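Local structure of erythrocyte binding antigen 140 (Plasmodium falciparum, 4GF2) at residues 325-329 with 330-334; 480-483 with 484-487; 541-544 with 545-549; 555-558 with 559-563; 564-567 with 568-572. The protein probably binds a host receptor, glycophorin C with its sialic acid, on erythrocytes during parasite invasion, through a region, the part in this chain, with two Duffy-binding-like domains. The protein carries 3 engineered substitutions. One frame throughout, in Å; residues are numbered along the deposited sequence.

Interaction 1: residues 325-329 with 330-334. Engineered in segment 325-329: Ala329 (natural residue Thr).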
# COMPACT_ATOMS: atom_id res chain seq x y z
N SER A 325 4.63 18.56 -32.43
CA SER A 325 3.50 19.37 -32.84
C SER A 325 2.29 19.01 -31.99
O SER A 325 2.26 17.95 -31.35
CB SER A 325 3.17 19.13 -34.32
OG SER A 325 4.22 19.59 -35.15
N TRP A 326 1.30 19.89 -31.97
CA TRP A 326 0.02 19.57 -31.37
C TRP A 326 -0.66 18.52 -32.23
O TRP A 326 -0.58 18.56 -33.46
CB TRP A 326 -0.84 20.82 -31.24
CG TRP A 326 -0.40 21.69 -30.11
CD1 TRP A 326 0.75 22.43 -30.04
CD2 TRP A 326 -1.09 21.91 -28.88
NE1 TRP A 326 0.81 23.10 -28.84
CE2 TRP A 326 -0.30 22.80 -28.11
CE3 TRP A 326 -2.29 21.45 -28.35
CZ2 TRP A 326 -0.69 23.23 -26.84
CZ3 TRP A 326 -2.67 21.88 -27.09
CH2 TRP A 326 -1.87 22.76 -26.35
N ASN A 327 -1.32 17.56 -31.58
CA ASN A 327 -1.98 16.47 -32.29
C ASN A 327 -3.48 16.67 -32.33
O ASN A 327 -4.16 16.54 -31.32
CB ASN A 327 -1.64 15.14 -31.61
CG ASN A 327 -2.38 13.97 -32.22
OD1 ASN A 327 -2.91 14.06 -33.33
ND2 ASN A 327 -2.42 12.86 -31.50
N CYS A 328 -4.00 16.98 -33.52
CA CYS A 328 -5.43 17.19 -33.71
C CYS A 328 -6.04 16.09 -34.58
O CYS A 328 -7.06 16.31 -35.24
CB CYS A 328 -5.69 18.54 -34.40
SG CYS A 328 -4.85 19.98 -33.67
N ALA A 329 -5.43 14.90 -34.58
CA ALA A 329 -5.85 13.85 -35.50
C ALA A 329 -5.78 12.43 -34.92
O ALA A 329 -5.64 11.46 -35.66
CB ALA A 329 -5.03 13.93 -36.77
N GLY A 330 -5.89 12.31 -33.60
CA GLY A 330 -5.90 11.00 -32.97
C GLY A 330 -7.27 10.35 -33.06
O GLY A 330 -8.20 10.93 -33.61
N THR A 331 -7.40 9.14 -32.51
CA THR A 331 -8.68 8.44 -32.51
C THR A 331 -9.70 9.17 -31.64
O THR A 331 -10.90 9.04 -31.83
CB THR A 331 -8.53 6.99 -32.00
OG1 THR A 331 -7.77 6.99 -30.79
CG2 THR A 331 -7.82 6.13 -33.03
N PHE A 332 -9.19 9.95 -30.68
CA PHE A 332 -10.04 10.73 -29.79
C PHE A 332 -10.83 11.80 -30.54
O PHE A 332 -11.81 12.33 -30.02
CB PHE A 332 -9.20 11.40 -28.71
CG PHE A 332 -8.18 12.36 -29.24
CD1 PHE A 332 -8.53 13.68 -29.49
CD2 PHE A 332 -6.88 11.96 -29.48
CE1 PHE A 332 -7.60 14.57 -29.98
CE2 PHE A 332 -5.95 12.85 -29.97
CZ PHE A 332 -6.31 14.16 -30.22
N THR A 333 -10.42 12.11 -31.77
CA THR A 333 -11.14 13.08 -32.58
C THR A 333 -12.45 12.50 -33.11
O THR A 333 -13.28 13.22 -33.67
CB THR A 333 -10.29 13.60 -33.76
OG1 THR A 333 -10.07 12.54 -34.70
CG2 THR A 333 -8.96 14.15 -33.27
N ASN A 334 -12.64 11.19 -32.95
CA ASN A 334 -13.89 10.57 -33.33
C ASN A 334 -15.03 11.04 -32.42
O ASN A 334 -16.05 11.54 -32.90
CB ASN A 334 -13.78 9.04 -33.29
CG ASN A 334 -12.77 8.49 -34.29
OD1 ASN A 334 -11.89 7.71 -33.93
ND2 ASN A 334 -12.90 8.91 -35.55
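The Phe332 ring meets Asn327 at its rim: Asn327 O lies near the ring plane, 3.4 Å from Phe332 CZ, and Asn327 ND2 stands 3.8 Å from Phe332 CE2, with amide and ring planes turned 75° apart. Asn327 is the head of an Asx turn in the loop between helices 308-314 and 343-346. Its OD1 accepts the N-H of Ala329 at 2.9 Å, the donor standing above the carbonyl plane rather than on a lone pair. With CG opposite the backbone N (chi1 175°), the amide reaches forward along the chain to that N-H. Ala329 itself is an engineered residue, threonine in the natural protein.

Asn327 ND2 has a weak hydrogen bond to Glu341, and the disulfide Cys328-Cys340 ties the same part of the loop covalently to the chain beyond it. Phe332 is buried, against Thr339 and Ile412. After the turn, Gly330 O is gripped twice by Thr333, through its backbone N and, at 2.7 Å, through OG1. The chi1 of 68° that directs OG1 back to this oxygen also sends the methyl group to the Cys328 carbonyl, where Thr333 CG2 lies 3.5 Å from Cys328 O.

Interaction 2: residues 480-483 with 484-487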
# COMPACT_ATOMS: atom_id res chain seq x y z
N LEU A 480 -10.79 22.91 -22.22
CA LEU A 480 -10.68 24.33 -21.92
C LEU A 480 -9.29 24.65 -21.37
O LEU A 480 -8.71 25.69 -21.69
CB LEU A 480 -11.76 24.75 -20.92
CG LEU A 480 -13.20 24.74 -21.45
CD1 LEU A 480 -14.19 25.04 -20.34
CD2 LEU A 480 -13.36 25.74 -22.58
N ARG A 481 -8.75 23.74 -20.56
CA ARG A 481 -7.41 23.93 -20.02
C ARG A 481 -6.39 23.86 -21.15
O ARG A 481 -5.43 24.62 -21.17
CB ARG A 481 -7.10 22.87 -18.97
CG ARG A 481 -8.10 22.80 -17.83
CD ARG A 481 -7.56 22.00 -16.67
NE ARG A 481 -6.91 20.76 -17.09
CZ ARG A 481 -7.48 19.56 -17.12
NH1 ARG A 481 -8.75 19.40 -16.75
NH2 ARG A 481 -6.78 18.51 -17.52
N TRP A 482 -6.62 22.94 -22.08
CA TRP A 482 -5.69 22.74 -23.19
C TRP A 482 -5.74 23.91 -24.16
O TRP A 482 -4.70 24.38 -24.62
CB TRP A 482 -6.01 21.44 -23.93
CG TRP A 482 -5.68 20.23 -23.13
CD1 TRP A 482 -5.09 20.19 -21.90
CD2 TRP A 482 -5.91 18.87 -23.51
NE1 TRP A 482 -4.94 18.89 -21.49
CE2 TRP A 482 -5.43 18.06 -22.46
CE3 TRP A 482 -6.47 18.25 -24.64
CZ2 TRP A 482 -5.50 16.67 -22.50
CZ3 TRP A 482 -6.54 16.88 -24.67
CH2 TRP A 482 -6.06 16.10 -23.61
N PHE A 483 -6.95 24.37 -24.45
CA PHE A 483 -7.15 25.49 -25.37
C PHE A 483 -6.30 26.68 -24.93
O PHE A 483 -5.59 27.28 -25.73
CB PHE A 483 -8.63 25.88 -25.40
CG PHE A 483 -8.98 26.86 -26.49
CD1 PHE A 483 -8.10 27.13 -27.53
CD2 PHE A 483 -10.19 27.52 -26.47
CE1 PHE A 483 -8.43 28.03 -28.53
CE2 PHE A 483 -10.53 28.42 -27.47
CZ PHE A 483 -9.65 28.67 -28.49
N LYS A 484 -6.38 27.02 -23.64
CA LYS A 484 -5.59 28.11 -23.09
C LYS A 484 -4.10 27.80 -23.17
O LYS A 484 -3.29 28.67 -23.48
CB LYS A 484 -5.99 28.39 -21.64
CG LYS A 484 -4.81 28.59 -20.71
CD LYS A 484 -5.24 29.09 -19.34
CE LYS A 484 -4.26 28.66 -18.26
NZ LYS A 484 -2.86 29.00 -18.59
N GLU A 485 -3.73 26.55 -22.87
CA GLU A 485 -2.34 26.13 -22.95
C GLU A 485 -1.83 26.34 -24.37
O GLU A 485 -0.68 26.74 -24.58
CB GLU A 485 -2.20 24.65 -22.56
CG GLU A 485 -0.76 24.16 -22.43
CD GLU A 485 -0.66 22.69 -22.08
OE1 GLU A 485 -1.70 22.06 -21.79
OE2 GLU A 485 0.47 22.15 -22.08
N TRP A 486 -2.68 26.07 -25.35
CA TRP A 486 -2.33 26.25 -26.75
C TRP A 486 -2.11 27.73 -27.05
O TRP A 486 -1.15 28.10 -27.73
CB TRP A 486 -3.43 25.69 -27.65
CG TRP A 486 -3.19 25.92 -29.11
CD1 TRP A 486 -2.64 25.05 -30.00
CD2 TRP A 486 -3.49 27.12 -29.84
NE1 TRP A 486 -2.58 25.62 -31.25
CE2 TRP A 486 -3.10 26.89 -31.18
CE3 TRP A 486 -4.05 28.35 -29.51
CZ2 TRP A 486 -3.24 27.85 -32.17
CZ3 TRP A 486 -4.19 29.31 -30.50
CH2 TRP A 486 -3.79 29.05 -31.81
N GLY A 487 -3.00 28.57 -26.53
CA GLY A 487 -2.88 30.01 -26.70
C GLY A 487 -1.53 30.53 -26.23
O GLY A 487 -0.79 31.14 -27.00
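Trp482 and Glu485 run side by side on helix 478-508, pointing the same way, with Trp482 CD1 3.9 Å from Glu485 OE1 and the indole and carboxylate planes 71° apart. Glu485 CG lies opposite its backbone N (chi1 -172°) and the chain is extended beyond it, which runs the carboxylate out beside the indole. That is the nearest approach of their side chains, and no hydrogen bond joins them. The tight part lies in the backbone. Trp486 N bonds to Trp482 O at 2.7 Å, with the donor close to the line of the carbonyl bond, whereas Lys484 N to Leu480 O is weak at 3.3 Å. Gly487 N bonds to Phe483 O at 3.0 Å. Side-chain roots press on the same turn: Glu485 CB sits 3.3 Å from Trp482 O, and Trp486 CB is equally close to Phe483 O.

Lys484, by contrast, is partly exposed, and its ammonium makes a weak, long ion pair with Asp488. The polar ends of Arg481, Trp482 and Glu485 find partners outside this turn. Arg481 forms salt bridges with Asp401 and Asp404 and a hydrogen bond to Ile476 O, Trp482 NE1 donates to Asp401, and Glu485 pairs with Arg344. Neighbouring helices meet different sides of this turn within the second Duffy-binding domain: 388-407 takes Arg481 and Trp482, 563-570 packs on Phe483 and Lys484, and 518-548 receives Trp486, whose NE1 donates to Glu535.

Interaction 3: residues 541-544 with 545-549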
# COMPACT_ATOMS: atom_id res chain seq x y z
N ASP A 541 -13.85 25.90 -33.22
CA ASP A 541 -15.10 25.29 -33.66
C ASP A 541 -15.72 24.48 -32.53
O ASP A 541 -16.92 24.55 -32.30
CB ASP A 541 -14.85 24.39 -34.87
CG ASP A 541 -16.13 23.91 -35.53
OD1 ASP A 541 -17.06 24.73 -35.67
OD2 ASP A 541 -16.20 22.72 -35.89
N LYS A 542 -14.89 23.72 -31.83
CA LYS A 542 -15.36 22.90 -30.72
C LYS A 542 -15.83 23.78 -29.57
O LYS A 542 -16.89 23.55 -28.99
CB LYS A 542 -14.27 21.95 -30.23
CG LYS A 542 -14.63 21.20 -28.96
CD LYS A 542 -13.55 20.21 -28.56
CE LYS A 542 -13.81 19.64 -27.17
NZ LYS A 542 -15.08 18.87 -27.10
N TYR A 543 -15.03 24.78 -29.23
CA TYR A 543 -15.36 25.70 -28.16
C TYR A 543 -16.72 26.33 -28.42
O TYR A 543 -17.54 26.48 -27.52
CB TYR A 543 -14.29 26.79 -28.04
CG TYR A 543 -14.62 27.87 -27.03
CD1 TYR A 543 -15.41 28.95 -27.38
CD2 TYR A 543 -14.13 27.81 -25.73
CE1 TYR A 543 -15.72 29.94 -26.47
CE2 TYR A 543 -14.43 28.79 -24.81
CZ TYR A 543 -15.22 29.86 -25.19
OH TYR A 543 -15.52 30.84 -24.27
N THR A 544 -16.96 26.69 -29.68
CA THR A 544 -18.20 27.35 -30.07
C THR A 544 -19.38 26.38 -30.06
O THR A 544 -20.42 26.66 -29.46
CB THR A 544 -18.08 27.96 -31.48
OG1 THR A 544 -17.01 28.90 -31.51
CG2 THR A 544 -19.38 28.66 -31.87
N LYS A 545 -19.21 25.24 -30.73
CA LYS A 545 -20.26 24.24 -30.80
C LYS A 545 -20.62 23.71 -29.42
O LYS A 545 -21.80 23.52 -29.11
CB LYS A 545 -19.83 23.08 -31.71
CG LYS A 545 -19.84 23.45 -33.19
CD LYS A 545 -19.33 22.30 -34.06
CE LYS A 545 -19.47 22.63 -35.53
NZ LYS A 545 -18.78 21.63 -36.40
N ASP A 546 -19.61 23.48 -28.58
CA ASP A 546 -19.84 23.01 -27.22
C ASP A 546 -20.55 24.08 -26.40
O ASP A 546 -21.51 23.79 -25.69
CB ASP A 546 -18.53 22.60 -26.54
CG ASP A 546 -18.00 21.26 -27.02
OD1 ASP A 546 -18.72 20.55 -27.76
OD2 ASP A 546 -16.87 20.89 -26.64
N LYS A 547 -20.07 25.31 -26.50
CA LYS A 547 -20.67 26.43 -25.77
C LYS A 547 -22.17 26.51 -26.06
O LYS A 547 -22.97 26.68 -25.15
CB LYS A 547 -19.99 27.75 -26.14
CG LYS A 547 -20.54 28.95 -25.38
CD LYS A 547 -19.89 30.25 -25.82
CE LYS A 547 -20.29 30.62 -27.25
NZ LYS A 547 -19.69 31.92 -27.67
N ASN A 548 -22.53 26.38 -27.33
CA ASN A 548 -23.94 26.46 -27.73
C ASN A 548 -24.77 25.32 -27.16
O ASN A 548 -25.97 25.46 -26.96
CB ASN A 548 -24.05 26.48 -29.26
CG ASN A 548 -23.47 27.73 -29.88
OD1 ASN A 548 -23.49 28.81 -29.27
ND2 ASN A 548 -22.94 27.61 -31.09
N LYS A 549 -24.12 24.19 -26.89
CA LYS A 549 -24.78 23.05 -26.27
C LYS A 549 -24.81 23.22 -24.75
O LYS A 549 -25.17 22.29 -24.02
CB LYS A 549 -24.07 21.75 -26.65
CG LYS A 549 -24.26 21.35 -28.10
CD LYS A 549 -23.07 20.57 -28.64
CE LYS A 549 -22.86 19.26 -27.90
NZ LYS A 549 -21.61 18.57 -28.34
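Two i to i+4 salt bridges, Asp541-Lys545 and Lys542-Asp546, span the last turns of helix 518-548, with lysine and aspartate exchanging places between the two pairs. Lys545 NZ donates to Asp541 OD2 at 2.8 Å, and Lys542 NZ to Asp546 OD2 at 2.7 Å. In both cases the carboxylate oxygen uses its syn lone pair.

The chains reach their partners differently. Lys545 is extended beyond CG and crosses the Asp541 carboxylate at an angle, its CE 3.2 Å from Asp541 OD1. Lys542 leaves with CG opposite the backbone N and stays straight until chi4 bends to 62°, which turns NZ back onto Asp546; its CG also lies 3.2 Å from Asp546 OD2. Lys549 NZ makes a longer salt bridge, 3.6 Å, to the other oxygen, Asp546 OD1. Asp546 is buried, so two lysines probably help to stabilise its negative charge. Lys542 has a further role in a cation-pi contact with Phe479.

Beneath the charges the helical bonds continue: Asp546 N to Lys542 O is 2.8 Å, and Asn548 N to Thr544 O is 3.0 Å. Tyr543 packs on Phe479 and Leu480 of helix 478-508, its OH bonded to Lys561 O. Lys542, Asp546 and Lys549 form a salt-bridge network combining i+4 and i+3 spacings; Asp541-Lys545 is a second i+4 pair, a spacing common for ion pairs on alpha helices.

Interaction 4: residues 555-558 with 559-563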
# COMPACT_ATOMS: atom_id res chain seq x y z
N ILE A 555 -19.66 27.21 -15.69
CA ILE A 555 -18.27 27.64 -15.69
C ILE A 555 -18.17 29.14 -15.91
O ILE A 555 -18.30 29.63 -17.03
CB ILE A 555 -17.47 26.92 -16.79
CG1 ILE A 555 -17.54 25.41 -16.58
CG2 ILE A 555 -16.02 27.40 -16.78
CD1 ILE A 555 -16.77 24.61 -17.61
N ASP A 556 -17.92 29.88 -14.83
CA ASP A 556 -17.80 31.33 -14.90
C ASP A 556 -16.55 31.72 -15.68
O ASP A 556 -15.64 30.91 -15.87
CB ASP A 556 -17.74 31.93 -13.49
CG ASP A 556 -18.99 31.63 -12.69
OD1 ASP A 556 -19.54 30.52 -12.84
OD2 ASP A 556 -19.42 32.51 -11.90
N GLU A 557 -16.51 32.97 -16.13
CA GLU A 557 -15.41 33.46 -16.96
C GLU A 557 -15.26 32.61 -18.22
O GLU A 557 -14.16 32.46 -18.75
CB GLU A 557 -14.11 33.50 -16.16
CG GLU A 557 -13.98 34.69 -15.23
CD GLU A 557 -12.68 34.69 -14.44
OE1 GLU A 557 -11.92 33.71 -14.55
OE2 GLU A 557 -12.42 35.68 -13.73
N VAL A 558 -16.37 32.06 -18.69
CA VAL A 558 -16.40 31.28 -19.92
C VAL A 558 -17.75 31.43 -20.61
O VAL A 558 -17.82 31.64 -21.82
CB VAL A 558 -16.14 29.78 -19.66
CG1 VAL A 558 -16.41 28.96 -20.93
CG2 VAL A 558 -14.71 29.56 -19.18
N LYS A 559 -18.82 31.30 -19.83
CA LYS A 559 -20.17 31.45 -20.35
C LYS A 559 -20.29 32.69 -21.23
O LYS A 559 -20.04 33.81 -20.79
CB LYS A 559 -21.18 31.54 -19.20
CG LYS A 559 -22.63 31.64 -19.67
CD LYS A 559 -23.54 32.14 -18.56
CE LYS A 559 -24.96 32.36 -19.07
NZ LYS A 559 -25.80 33.09 -18.08
N ASN A 560 -20.68 32.48 -22.48
CA ASN A 560 -20.92 33.57 -23.42
C ASN A 560 -19.71 34.50 -23.57
O ASN A 560 -19.83 35.71 -23.42
CB ASN A 560 -22.14 34.37 -22.99
CG ASN A 560 -22.59 35.35 -24.05
OD1 ASN A 560 -22.28 35.19 -25.23
ND2 ASN A 560 -23.34 36.37 -23.64
N LYS A 561 -18.55 33.91 -23.86
CA LYS A 561 -17.37 34.67 -24.21
C LYS A 561 -16.78 34.10 -25.49
O LYS A 561 -16.43 32.93 -25.55
CB LYS A 561 -16.32 34.62 -23.09
CG LYS A 561 -16.72 35.39 -21.84
CD LYS A 561 -15.56 35.48 -20.87
CE LYS A 561 -15.92 36.33 -19.66
NZ LYS A 561 -14.76 36.52 -18.74
N GLU A 562 -16.70 34.94 -26.52
CA GLU A 562 -16.17 34.50 -27.81
C GLU A 562 -14.84 33.78 -27.61
O GLU A 562 -14.02 34.19 -26.78
CB GLU A 562 -16.01 35.68 -28.76
CG GLU A 562 -16.64 35.48 -30.13
CD GLU A 562 -18.15 35.31 -30.06
OE1 GLU A 562 -18.87 36.30 -30.32
OE2 GLU A 562 -18.61 34.20 -29.75
N ALA A 563 -14.63 32.71 -28.36
CA ALA A 563 -13.43 31.89 -28.23
C ALA A 563 -12.17 32.73 -28.12
O ALA A 563 -11.37 32.55 -27.20
CB ALA A 563 -13.32 30.93 -29.41
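An alpha-turn followed by a beta-turn near type II, both closed by weak backbone bonds, shapes the loop that joins helix 518-548 to helix 563-570. The alpha-turn returns Lys559 N to Ile555 O at 3.3 Å; the beta-turn returns Lys561 N to Val558 O at 3.1 Å, with an N-H...O angle of only 123°. Glu557 and Asn560 both adopt positive phi, 57° and 56°, which lets the chain change direction in each turn.

Across this double bend, Glu557 and Lys561 lie alongside each other and point the same way. Lys561 is fully extended beyond CG, so its length passes over the Glu557 backbone: CB is 3.6 Å from Val558 O, CD runs by the Glu557 carbonyl, and NZ arrives 3.6 Å from Glu557 CA. The two charged ends do not pair with each other, since Glu557 OE2 remains 5.6 Å from Lys561 NZ. Both instead form salt bridges to the following helix, Lys561 with Glu569 and Glu557 with Lys570. These two bridges attach the loop to helix 563-570, while attraction between Glu557 and Lys561 at their longer separation may still contribute.

Val558, buried, packs against Tyr543 and Tyr552. Glu562 occupies the N-cap position of the next helix. The root of Lys559 rests near the alpha-turn's acceptor, its CB 4.1 Å from Ile555 O.

Interaction 5: residues 564-567 with 568-572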
# COMPACT_ATOMS: atom_id res chain seq x y z
N ASN A 564 -11.99 33.65 -29.06
CA ASN A 564 -10.77 34.46 -29.10
C ASN A 564 -10.68 35.41 -27.91
O ASN A 564 -9.60 35.89 -27.57
CB ASN A 564 -10.67 35.24 -30.42
CG ASN A 564 -11.88 36.11 -30.69
OD1 ASN A 564 -12.72 36.31 -29.81
ND2 ASN A 564 -11.97 36.63 -31.90
N VAL A 565 -11.81 35.67 -27.26
CA VAL A 565 -11.83 36.48 -26.05
C VAL A 565 -11.36 35.65 -24.87
O VAL A 565 -10.54 36.08 -24.07
CB VAL A 565 -13.23 37.05 -25.76
CG1 VAL A 565 -13.29 37.62 -24.35
CG2 VAL A 565 -13.59 38.11 -26.79
N TYR A 566 -11.90 34.44 -24.77
CA TYR A 566 -11.49 33.50 -23.74
C TYR A 566 -9.97 33.35 -23.73
O TYR A 566 -9.35 33.29 -22.67
CB TYR A 566 -12.15 32.15 -23.97
CG TYR A 566 -11.56 31.02 -23.16
CD1 TYR A 566 -12.02 30.73 -21.89
CD2 TYR A 566 -10.53 30.24 -23.68
CE1 TYR A 566 -11.47 29.70 -21.15
CE2 TYR A 566 -9.98 29.20 -22.96
CZ TYR A 566 -10.46 28.94 -21.69
OH TYR A 566 -9.90 27.91 -20.97
N LEU A 567 -9.37 33.31 -24.91
CA LEU A 567 -7.92 33.18 -25.02
C LEU A 567 -7.21 34.41 -24.47
O LEU A 567 -6.39 34.30 -23.56
CB LEU A 567 -7.50 32.95 -26.47
CG LEU A 567 -7.74 31.55 -27.05
CD1 LEU A 567 -7.23 31.48 -28.48
CD2 LEU A 567 -7.07 30.48 -26.19
N LYS A 568 -7.53 35.58 -25.01
CA LYS A 568 -6.87 36.82 -24.61
C LYS A 568 -6.90 37.01 -23.10
O LYS A 568 -6.01 37.63 -22.53
CB LYS A 568 -7.50 38.03 -25.31
CG LYS A 568 -6.59 38.75 -26.29
CD LYS A 568 -6.43 40.22 -25.94
CE LYS A 568 -5.67 40.42 -24.64
NZ LYS A 568 -5.52 41.85 -24.28
N GLU A 569 -7.94 36.48 -22.45
CA GLU A 569 -8.08 36.62 -21.01
C GLU A 569 -7.27 35.57 -20.25
O GLU A 569 -6.39 35.90 -19.46
CB GLU A 569 -9.55 36.52 -20.60
CG GLU A 569 -10.38 37.72 -21.04
CD GLU A 569 -11.79 37.69 -20.46
OE1 GLU A 569 -12.18 36.64 -19.91
OE2 GLU A 569 -12.49 38.72 -20.56
N LYS A 570 -7.59 34.30 -20.48
CA LYS A 570 -6.95 33.19 -19.76
C LYS A 570 -5.48 33.02 -20.13
O LYS A 570 -4.68 32.58 -19.31
CB LYS A 570 -7.71 31.89 -20.02
CG LYS A 570 -9.08 31.83 -19.38
CD LYS A 570 -8.98 31.68 -17.86
CE LYS A 570 -10.35 31.49 -17.23
NZ LYS A 570 -10.26 31.21 -15.77
N SER A 571 -5.13 33.35 -21.37
CA SER A 571 -3.76 33.21 -21.84
C SER A 571 -2.96 34.50 -21.63
O SER A 571 -2.99 35.40 -22.46
CB SER A 571 -3.74 32.84 -23.33
OG SER A 571 -4.37 31.59 -23.55
N LYS A 572 -2.24 34.56 -20.51
CA LYS A 572 -1.39 35.71 -20.20
C LYS A 572 -0.51 36.09 -21.38
O LYS A 572 -0.42 37.25 -21.76
CB LYS A 572 -0.49 35.41 -19.00
CG LYS A 572 -1.07 35.77 -17.65
CD LYS A 572 0.01 35.72 -16.58
CE LYS A 572 -0.55 35.54 -15.18
NZ LYS A 572 0.53 35.35 -14.18
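Lys570 can be followed outward from the Tyr566 carbonyl and across the tyrosine ring. Its CB lies 3.4 Å from Tyr566 O. The next atom, CG, meets the ring: it stands 3.6 Å above the ring plane, offset toward the rim, and is 4.0 Å from the centroid and 26° off the normal, a CH-pi contact over one face. The nearest ring atom is Tyr566 CE1. The bend at chi2 (-71°) then redirects the chain, so that CD and CE lead away from Tyr566 and carry NZ toward the preceding loop. Tyr566 places its ring below this methylene by holding CG opposite the backbone N (chi1 166°), and its OH is hydrogen-bonded to Leu480 O of helix 478-508.

One residue earlier in each segment, Val565 and Glu569 lie side by side. Val565 CG1 is 4.0 Å from Glu569 OE2, a contact of a methyl group with a carboxylate whose other oxygen faces Lys561. Nearer the end of the helix, Ser571 N makes the short 2.7 Å bond to Leu567 O, and Ser571 CB is 3.0 Å from the same oxygen. Ser571 OG hydrogen-bonds to Lys484 O of helix 478-508, and Ser571 is the first residue to leave helical backbone angles.

The chemistry thus divides along Lys570: its CG methylene lies over one face of an aromatic ring while its ammonium is paired with Glu557. Such a division is consistent with a ring contact resting mainly on dispersion and CH-pi attraction.

Interaction 2 is the buried centre of the group, interactions 3 and 5 are partly buried, and interactions 1 and 4 lie at the surface. Trp326 joins interaction 1 to interaction 2, where its ring meets Trp486 edge-to-face. Interactions 2 and 5 have centres about 9 Å apart; hydroxyls of Tyr566 and Ser571 in interaction 5 reach backbone oxygens of helix 478-508. Interaction 3 meets interaction 4 through a phenol-to-carbonyl bond, and the loop of interaction 4 leads directly into interaction 5. Chemistry follows place: the centre combines aromatic packing with buried charges paired to other helices, lysine-carboxylate pairs mark the outer helices and loop, and an amide-headed turn with a disulfide the loop of interaction 1.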